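Local coordinates for putative nisin-resistance protein (PDB 4Y68) that probably degrades the lantibiotic nisin as a serine peptidase of family S41, thereby giving the bacterium resistance to it, at residues A[88-93]-A[269-274]; A[220-225]-A[248-253]; A[252-257]-A[284-289]. All blocks are in the same frame, centred on the assembly; numbering follows the deposited sequence.

Contact 1 (A[88-93]-A[269-274]); sequences GKHSQI and ALTTGI
Ser91 holds OG anti to its carbonyl carbon (chi1 -66°), and Thr271 turns OG1 the same way (chi1 -57°), which directs both oxygens into the gap between the two chains, where they meet tip to tip. The Ser91 OG hydroxyl donates to Thr271 OG1 at 2.9 Å. A water donates to Thr271 OG1 at 2.8 Å and accepts from His90 N at 3.0 Å, and Asn257 OD1 is a further partner of that hydroxyl. Beside it lies the CB of His90, 3.5 Å from Thr271 OG1.

One residue further on, Gln92 and Ala269 form an antiparallel hydrogen-bonded pair, with Gln92 N to Ala269 O at 3.0 Å and Ala269 N to Gln92 O at 2.9 Å. This pairs strand 92-94 with strand 267-276, which is also bonded to other strands of the antiparallel sheet.

The type I turn from Gly88 to Ser91 is thus tied down at its exit, where it carries His90, hydrogen-bonded through NE2 to Ser228 OG. Such a His-Ser pair is consistent with a serine peptidase. Three bonds grip the buried hydroxyl of Thr271, which probably fixes its rotation, and the turn bearing His90 is held in part by this polar network.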
loop_
_atom_site.group_PDB
_atom_site.type_symbol
_atom_site.label_atom_id
_atom_site.label_comp_id
_atom_site.label_asym_id
_atom_site.label_seq_id
_atom_site.Cartn_x
_atom_site.Cartn_y
_atom_site.Cartn_z
ATOM N N GLY A 88 12.056 8.692 5.264
ATOM C CA GLY A 88 11.796 7.751 6.344
ATOM C C GLY A 88 11.850 6.320 5.865
ATOM O O GLY A 88 12.163 6.055 4.688
ATOM N N LYS A 89 11.544 5.387 6.764
ATOM C CA LYS A 89 11.764 3.964 6.500
ATOM C C LYS A 89 10.845 3.359 5.427
ATOM O O LYS A 89 11.048 2.230 5.015
ATOM C CB LYS A 89 11.612 3.162 7.792
ATOM C CG LYS A 89 10.197 2.974 8.257
ATOM C CD LYS A 89 10.163 2.241 9.600
ATOM C CE LYS A 89 8.990 1.266 9.682
ATOM N NZ LYS A 89 8.210 1.305 10.993
ATOM N N HIS A 90 9.828 4.096 4.995
ATOM C CA HIS A 90 8.922 3.594 3.973
ATOM C C HIS A 90 9.406 4.068 2.595
ATOM O O HIS A 90 8.860 3.682 1.561
ATOM C CB HIS A 90 7.490 4.060 4.265
ATOM C CG HIS A 90 6.424 3.291 3.541
ATOM N ND1 HIS A 90 5.122 3.739 3.444
ATOM C CD2 HIS A 90 6.457 2.095 2.902
ATOM C CE1 HIS A 90 4.407 2.864 2.763
ATOM N NE2 HIS A 90 5.194 1.856 2.419
ATOM N N SER A 91 10.447 4.896 2.586
ATOM C CA SER A 91 10.972 5.412 1.328
ATOM C C SER A 91 12.141 4.579 0.821
ATOM O O SER A 91 12.872 4.003 1.615
ATOM C CB SER A 91 11.399 6.867 1.483
ATOM O OG SER A 91 10.292 7.721 1.740
ATOM N N GLN A 92 12.325 4.528 -0.501
ATOM C CA GLN A 92 13.510 3.882 -1.083
ATOM C C GLN A 92 13.628 4.118 -2.580
ATOM O O GLN A 92 12.699 4.615 -3.219
ATOM C CB GLN A 92 13.494 2.372 -0.815
ATOM C CG GLN A 92 12.252 1.666 -1.314
ATOM C CD GLN A 92 12.186 0.217 -0.862
ATOM O OE1 GLN A 92 13.215 -0.406 -0.639
ATOM N NE2 GLN A 92 10.972 -0.319 -0.716
ATOM N N ILE A 93 14.788 3.767 -3.123
ATOM C CA ILE A 93 15.043 3.784 -4.553
ATOM C C ILE A 93 15.150 2.336 -5.035
ATOM O O ILE A 93 15.993 1.571 -4.574
ATOM C CB ILE A 93 16.343 4.561 -4.923
ATOM C CG1 ILE A 93 17.530 4.096 -4.065
ATOM C CG2 ILE A 93 16.173 6.045 -4.730
ATOM C CD1 ILE A 93 17.892 5.030 -2.869
ATOM N N ALA A 269 10.410 5.612 -4.641
ATOM C CA ALA A 269 9.250 5.546 -3.767
ATOM C C ALA A 269 9.431 6.506 -2.594
ATOM O O ALA A 269 10.218 6.245 -1.698
ATOM C CB ALA A 269 9.043 4.134 -3.257
ATOM N N LEU A 270 8.676 7.592 -2.589
ATOM C CA LEU A 270 8.887 8.686 -1.629
ATOM C C LEU A 270 7.693 8.900 -0.691
ATOM O O LEU A 270 6.558 9.039 -1.151
ATOM C CB LEU A 270 9.186 9.988 -2.389
ATOM C CG LEU A 270 9.507 11.238 -1.573
ATOM C CD1 LEU A 270 10.675 10.954 -0.628
ATOM C CD2 LEU A 270 9.860 12.397 -2.498
ATOM N N THR A 271 7.944 8.955 0.616
ATOM C CA THR A 271 6.856 9.113 1.573
ATOM C C THR A 271 6.419 10.564 1.636
ATOM O O THR A 271 7.247 11.460 1.819
ATOM C CB THR A 271 7.274 8.624 2.961
ATOM O OG1 THR A 271 7.684 7.255 2.864
ATOM C CG2 THR A 271 6.128 8.747 3.940
ATOM N N THR A 272 5.129 10.814 1.469
ATOM C CA THR A 272 4.661 12.190 1.330
ATOM C C THR A 272 3.470 12.502 2.224
ATOM O O THR A 272 3.073 13.644 2.349
ATOM C CB THR A 272 4.271 12.481 -0.121
ATOM O OG1 THR A 272 3.222 11.582 -0.503
ATOM C CG2 THR A 272 5.464 12.256 -1.034
ATOM N N GLY A 273 2.914 11.478 2.854
ATOM C CA GLY A 273 1.693 11.646 3.616
ATOM C C GLY A 273 1.618 10.849 4.913
ATOM O O GLY A 273 1.914 9.651 4.958
ATOM N N ILE A 274 1.265 11.555 5.977
ATOM C CA ILE A 274 0.872 10.954 7.240
ATOM C C ILE A 274 -0.570 10.553 7.085
ATOM O O ILE A 274 -1.270 11.128 6.251
ATOM C CB ILE A 274 1.046 11.940 8.415
ATOM C CG1 ILE A 274 2.472 11.859 8.926
ATOM C CG2 ILE A 274 0.110 11.611 9.559
ATOM C CD1 ILE A 274 3.427 12.372 7.970
HETATM O O HOH W 1 8.713 6.823 5.454
#

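Contact 2 (A[220-225]-A[248-253]); sequences IITNHK and QATAGY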
loop_
_atom_site.group_PDB
_atom_site.type_symbol
_atom_site.label_atom_id
_atom_site.label_comp_id
_atom_site.label_asym_id
_atom_site.label_seq_id
_atom_site.Cartn_x
_atom_site.Cartn_y
_atom_site.Cartn_z
ATOM N N ILE A 220 -11.077 -9.800 10.064
ATOM C CA ILE A 220 -9.865 -9.507 9.319
ATOM C C ILE A 220 -8.628 -9.962 10.070
ATOM O O ILE A 220 -8.445 -9.613 11.224
ATOM C CB ILE A 220 -9.717 -8.000 9.030
ATOM C CG1 ILE A 220 -10.923 -7.469 8.268
ATOM C CG2 ILE A 220 -8.491 -7.750 8.201
ATOM C CD1 ILE A 220 -10.804 -6.021 7.963
ATOM N N ILE A 221 -7.758 -10.710 9.405
ATOM C CA ILE A 221 -6.550 -11.201 10.065
ATOM C C ILE A 221 -5.307 -10.483 9.541
ATOM O O ILE A 221 -5.157 -10.279 8.330
ATOM C CB ILE A 221 -6.391 -12.734 9.878
ATOM C CG1 ILE A 221 -7.611 -13.456 10.434
ATOM C CG2 ILE A 221 -5.093 -13.243 10.521
ATOM C CD1 ILE A 221 -7.588 -14.981 10.221
ATOM N N THR A 222 -4.438 -10.075 10.458
ATOM C CA THR A 222 -3.186 -9.429 10.116
ATOM C C THR A 222 -2.057 -10.100 10.892
ATOM O O THR A 222 -2.293 -10.682 11.947
ATOM C CB THR A 222 -3.220 -7.921 10.449
ATOM O OG1 THR A 222 -3.324 -7.736 11.866
ATOM C CG2 THR A 222 -4.405 -7.226 9.774
ATOM N N ASN A 223 -0.826 -10.019 10.391
ATOM C CA ASN A 223 0.316 -10.434 11.197
ATOM C C ASN A 223 1.417 -9.393 11.061
ATOM O O ASN A 223 1.182 -8.362 10.447
ATOM C CB ASN A 223 0.798 -11.847 10.826
ATOM C CG ASN A 223 1.402 -11.947 9.435
ATOM O OD1 ASN A 223 1.358 -11.006 8.656
ATOM N ND2 ASN A 223 1.970 -13.124 9.116
ATOM N N HIS A 224 2.595 -9.642 11.645
ATOM C CA HIS A 224 3.662 -8.645 11.682
ATOM C C HIS A 224 4.155 -8.223 10.292
ATOM O O HIS A 224 4.734 -7.151 10.132
ATOM C CB HIS A 224 4.852 -9.167 12.504
ATOM C CG HIS A 224 4.650 -9.084 13.986
ATOM N ND1 HIS A 224 4.089 -7.983 14.602
ATOM C CD2 HIS A 224 4.922 -9.970 14.977
ATOM C CE1 HIS A 224 4.032 -8.192 15.907
ATOM N NE2 HIS A 224 4.532 -9.389 16.161
ATOM N N LYS A 225 3.929 -9.062 9.286
ATOM C CA LYS A 225 4.407 -8.761 7.937
ATOM C C LYS A 225 3.405 -7.919 7.138
ATOM O O LYS A 225 3.771 -7.282 6.153
ATOM C CB LYS A 225 4.723 -10.051 7.176
ATOM C CG LYS A 225 5.972 -10.792 7.658
ATOM C CD LYS A 225 6.529 -11.689 6.532
ATOM C CE LYS A 225 7.527 -12.733 7.038
ATOM N NZ LYS A 225 8.547 -12.171 7.980
ATOM N N GLN A 248 -1.857 -10.140 14.994
ATOM C CA GLN A 248 -0.834 -9.305 15.618
ATOM C C GLN A 248 -0.739 -7.951 14.955
ATOM O O GLN A 248 -1.266 -7.749 13.865
ATOM C CB GLN A 248 0.518 -10.003 15.575
ATOM C CG GLN A 248 0.486 -11.296 16.352
ATOM C CD GLN A 248 1.243 -12.387 15.652
ATOM O OE1 GLN A 248 2.470 -12.302 15.491
ATOM N NE2 GLN A 248 0.516 -13.417 15.197
ATOM N N ALA A 249 -0.069 -7.034 15.635
ATOM C CA ALA A 249 0.227 -5.715 15.102
ATOM C C ALA A 249 0.866 -5.813 13.724
ATOM O O ALA A 249 1.658 -6.708 13.456
ATOM C CB ALA A 249 1.139 -4.955 16.061
ATOM N N THR A 250 0.519 -4.883 12.851
ATOM C CA THR A 250 1.089 -4.881 11.505
ATOM C C THR A 250 2.514 -4.298 11.448
ATOM O O THR A 250 3.073 -3.898 12.463
ATOM C CB THR A 250 0.174 -4.111 10.578
ATOM O OG1 THR A 250 0.065 -2.771 11.047
ATOM C CG2 THR A 250 -1.211 -4.729 10.634
ATOM N N ALA A 251 3.098 -4.221 10.257
ATOM C CA ALA A 251 4.530 -3.931 10.141
ATOM C C ALA A 251 4.855 -2.488 10.472
ATOM O O ALA A 251 5.981 -2.181 10.838
ATOM C CB ALA A 251 5.035 -4.272 8.737
ATOM N N GLY A 252 3.883 -1.598 10.337
ATOM C CA GLY A 252 4.105 -0.197 10.660
ATOM C C GLY A 252 4.628 0.617 9.494
ATOM O O GLY A 252 5.582 1.380 9.648
ATOM N N TYR A 253 4.006 0.467 8.321
ATOM C CA TYR A 253 4.385 1.268 7.149
ATOM C C TYR A 253 3.165 2.070 6.731
ATOM O O TYR A 253 2.827 2.191 5.539
ATOM C CB TYR A 253 4.934 0.380 6.017
ATOM C CG TYR A 253 6.320 -0.167 6.349
ATOM C CD1 TYR A 253 7.464 0.450 5.874
ATOM C CD2 TYR A 253 6.472 -1.272 7.167
ATOM C CE1 TYR A 253 8.722 -0.021 6.193
ATOM C CE2 TYR A 253 7.727 -1.752 7.510
ATOM C CZ TYR A 253 8.849 -1.123 7.013
ATOM O OH TYR A 253 10.098 -1.603 7.331
HETATM O O HOH W 2 4.795 -4.894 14.225
#
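His224 and Gln248 bury the most surface here, and they meet at about a right angle. Gln248 CB sits over one face of the His224 imidazole, offset toward its rim, 4.1 Å from the centroid of that ring and 15° off its normal: a CH-pi contact. The far end of the glutamine bends back, bringing Gln248 OE1 to 3.4 Å from His224 CD2, with the amide plane nearly perpendicular to the ring (88°). Keeping CG anti to the carbonyl carbon (chi1 -78°) swings the His224 ring back across the other segment, although its CB points away from it. His224 ND1 then reaches Ala249 O at 3.0 Å, a bond weak in its angle, and it also contacts a water that donates to Thr250 O.

Thr222 makes the third large contribution, from the buried side. Its OG1 donates to Gln248 O at 2.9 Å, while Gln248 N returns a bond to Thr222 O at 3.1 Å, so the two residues are clasped twice. Next to the hydroxyl, Thr222 CB packs on Thr250 CG2 at 3.8 Å; the OG1 of Thr250 turns instead to Glu231.

After Thr222 the chain makes an Asx turn, in which Asn223 OD1 accepts from Lys225 N at 3.3 Å with the donor well above the carbonyl plane; Asn159 N is a second donor to that oxygen. The contact thus joins the exits of two adjacent parallel strands, 218-222 and 243-247, linked through helix 229-235: a beta-alpha-beta crossover within the mixed sheet.

Contact 3 (A[252-257]-A[284-289]); sequences GYTTVN and ENTPIL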
loop_
_atom_site.group_PDB
_atom_site.type_symbol
_atom_site.label_atom_id
_atom_site.label_comp_id
_atom_site.label_asym_id
_atom_site.label_seq_id
_atom_site.Cartn_x
_atom_site.Cartn_y
_atom_site.Cartn_z
ATOM N N GLY A 252 3.883 -1.598 10.337
ATOM C CA GLY A 252 4.105 -0.197 10.660
ATOM C C GLY A 252 4.628 0.617 9.494
ATOM O O GLY A 252 5.582 1.380 9.648
ATOM N N TYR A 253 4.006 0.467 8.321
ATOM C CA TYR A 253 4.385 1.268 7.149
ATOM C C TYR A 253 3.165 2.070 6.731
ATOM O O TYR A 253 2.827 2.191 5.539
ATOM C CB TYR A 253 4.934 0.380 6.017
ATOM C CG TYR A 253 6.320 -0.167 6.349
ATOM C CD1 TYR A 253 7.464 0.450 5.874
ATOM C CD2 TYR A 253 6.472 -1.272 7.167
ATOM C CE1 TYR A 253 8.722 -0.021 6.193
ATOM C CE2 TYR A 253 7.727 -1.752 7.510
ATOM C CZ TYR A 253 8.849 -1.123 7.013
ATOM O OH TYR A 253 10.098 -1.603 7.331
ATOM N N THR A 254 2.500 2.613 7.746
ATOM C CA THR A 254 1.304 3.393 7.540
ATOM C C THR A 254 1.722 4.816 7.173
ATOM O O THR A 254 1.636 5.738 7.979
ATOM C CB THR A 254 0.380 3.375 8.789
ATOM O OG1 THR A 254 1.173 3.472 9.985
ATOM C CG2 THR A 254 -0.410 2.055 8.842
ATOM N N THR A 255 2.211 4.970 5.945
ATOM C CA THR A 255 2.337 6.282 5.334
ATOM C C THR A 255 2.040 6.156 3.854
ATOM O O THR A 255 2.269 5.102 3.244
ATOM C CB THR A 255 3.733 6.914 5.538
ATOM O OG1 THR A 255 4.759 5.939 5.273
ATOM C CG2 THR A 255 3.874 7.429 6.963
ATOM N N VAL A 256 1.522 7.231 3.273
ATOM C CA VAL A 256 1.321 7.268 1.832
ATOM C C VAL A 256 2.637 7.585 1.094
ATOM O O VAL A 256 3.382 8.499 1.473
ATOM C CB VAL A 256 0.228 8.292 1.479
ATOM C CG1 VAL A 256 0.277 8.654 -0.010
ATOM C CG2 VAL A 256 -1.149 7.745 1.881
ATOM N N ASN A 257 2.949 6.809 0.064
ATOM C CA ASN A 257 4.057 7.138 -0.830
ATOM C C ASN A 257 3.591 7.640 -2.186
ATOM O O ASN A 257 2.489 7.314 -2.644
ATOM C CB ASN A 257 4.964 5.931 -1.071
ATOM C CG ASN A 257 5.725 5.511 0.169
ATOM O OD1 ASN A 257 5.817 6.262 1.144
ATOM N ND2 ASN A 257 6.273 4.293 0.137
ATOM N N GLU A 284 1.790 7.120 11.595
ATOM C CA GLU A 284 2.970 7.607 10.902
ATOM C C GLU A 284 4.031 6.523 10.954
ATOM O O GLU A 284 4.949 6.586 11.755
ATOM C CB GLU A 284 3.471 8.911 11.525
ATOM C CG GLU A 284 4.524 9.625 10.708
ATOM C CD GLU A 284 4.920 10.979 11.298
ATOM O OE1 GLU A 284 4.171 11.529 12.138
ATOM O OE2 GLU A 284 5.991 11.499 10.916
ATOM N N ASN A 285 3.889 5.524 10.093
ATOM C CA ASN A 285 4.783 4.380 10.105
ATOM C C ASN A 285 4.694 3.738 11.471
ATOM O O ASN A 285 5.699 3.425 12.109
ATOM C CB ASN A 285 6.208 4.800 9.753
ATOM C CG ASN A 285 6.347 5.147 8.275
ATOM O OD1 ASN A 285 5.581 4.647 7.447
ATOM N ND2 ASN A 285 7.312 5.998 7.939
ATOM N N THR A 286 3.457 3.575 11.914
ATOM C CA THR A 286 3.161 2.961 13.191
ATOM C C THR A 286 2.239 1.751 13.007
ATOM O O THR A 286 1.284 1.787 12.218
ATOM C CB THR A 286 2.497 3.953 14.147
ATOM O OG1 THR A 286 1.215 4.288 13.643
ATOM C CG2 THR A 286 3.311 5.226 14.245
ATOM N N PRO A 287 2.525 0.673 13.744
ATOM C CA PRO A 287 1.762 -0.564 13.588
ATOM C C PRO A 287 0.278 -0.392 13.924
ATOM O O PRO A 287 -0.101 0.429 14.752
ATOM C CB PRO A 287 2.457 -1.521 14.572
ATOM C CG PRO A 287 3.879 -1.018 14.631
ATOM C CD PRO A 287 3.719 0.488 14.589
ATOM N N ILE A 288 -0.560 -1.173 13.262
ATOM C CA ILE A 288 -1.972 -1.182 13.574
ATOM C C ILE A 288 -2.276 -2.354 14.514
ATOM O O ILE A 288 -1.948 -3.502 14.223
ATOM C CB ILE A 288 -2.810 -1.267 12.293
ATOM C CG1 ILE A 288 -2.411 -0.135 11.337
ATOM C CG2 ILE A 288 -4.305 -1.188 12.628
ATOM C CD1 ILE A 288 -2.952 -0.330 9.918
ATOM N N LEU A 289 -2.892 -2.053 15.649
ATOM C CA LEU A 289 -3.342 -3.085 16.583
ATOM C C LEU A 289 -4.660 -3.701 16.130
ATOM O O LEU A 289 -5.623 -2.986 15.912
ATOM C CB LEU A 289 -3.538 -2.506 17.992
ATOM C CG LEU A 289 -2.333 -2.328 18.908
ATOM C CD1 LEU A 289 -2.173 -3.558 19.796
ATOM C CD2 LEU A 289 -1.092 -2.097 18.083
#
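Asn285 reaches across to Thr255, just after an inverse gamma turn centred on Thr254, and from there the chain leads into strand 256-261 of the antiparallel sheet. Traced outward, the Asn285 side chain passes from Gly252 to Thr255. Its CB rests 3.5 Å from Gly252 O, although it points away from the other segment overall. With CG anti to the carbonyl carbon (chi1 -72°), the amide is carried back over the turn, and CG packs against Thr255 CG2 at 3.6 Å. OD1 accepts from Thr255 OG1 at 2.7 Å, the donor tilted 28° from the carbonyl plane, and ND2 runs past the methyl of Thr255. The two side chains cross at about a right angle. Thr255 OG1 is also hydrogen-bonded to His90 ND1, consistent with Asn285 helping, from a second shell, to orient the Thr255 hydroxyl that bonds His90.

The backbone supports the same approach. Asn285 N donates to Thr254 O at 3.1 Å, almost straight at the hydrogen (177°) although it arrives from above the carbonyl plane. Thr254 OG1 in turn donates to Thr286 O at 2.8 Å, so Thr254 grips the opposing segment through both its carbonyl and its hydroxyl. Having no side chain, Gly252 can bring its CA to 3.8 Å from Pro287 CA, the closest CA-CA pair of the two segments. On the buried side, covered by helix 229-235, the Thr254 methyl CG2 packs obliquely on Ile288 CD1 at 3.6 Å.

How the contacts relate
From the N terminus, the chain leaves helix 72-87 and enters 88-93, which pairs with 269-274; contact 1 therefore closes the longest loop, with 175 residues between its segments. Contact 2 falls wholly within that loop, joining segments at the ends of two neighbouring strands of the mixed sheet, with 22 residues between them. Contact 3 starts at Gly252 and Tyr253, where contact 2 finishes, and its partner 284-289 comes after 269-274, so contacts 1 and 3 cross. Through strands 256-261 and 267-276 these two reach the same antiparallel sheet. Probable bonds from Lys89 NZ to Gly252 O and between Thr250 OG1 and Ile288 N link neighbouring contacts, while the loop 248-255 leads from the mixed sheet to the antiparallel one.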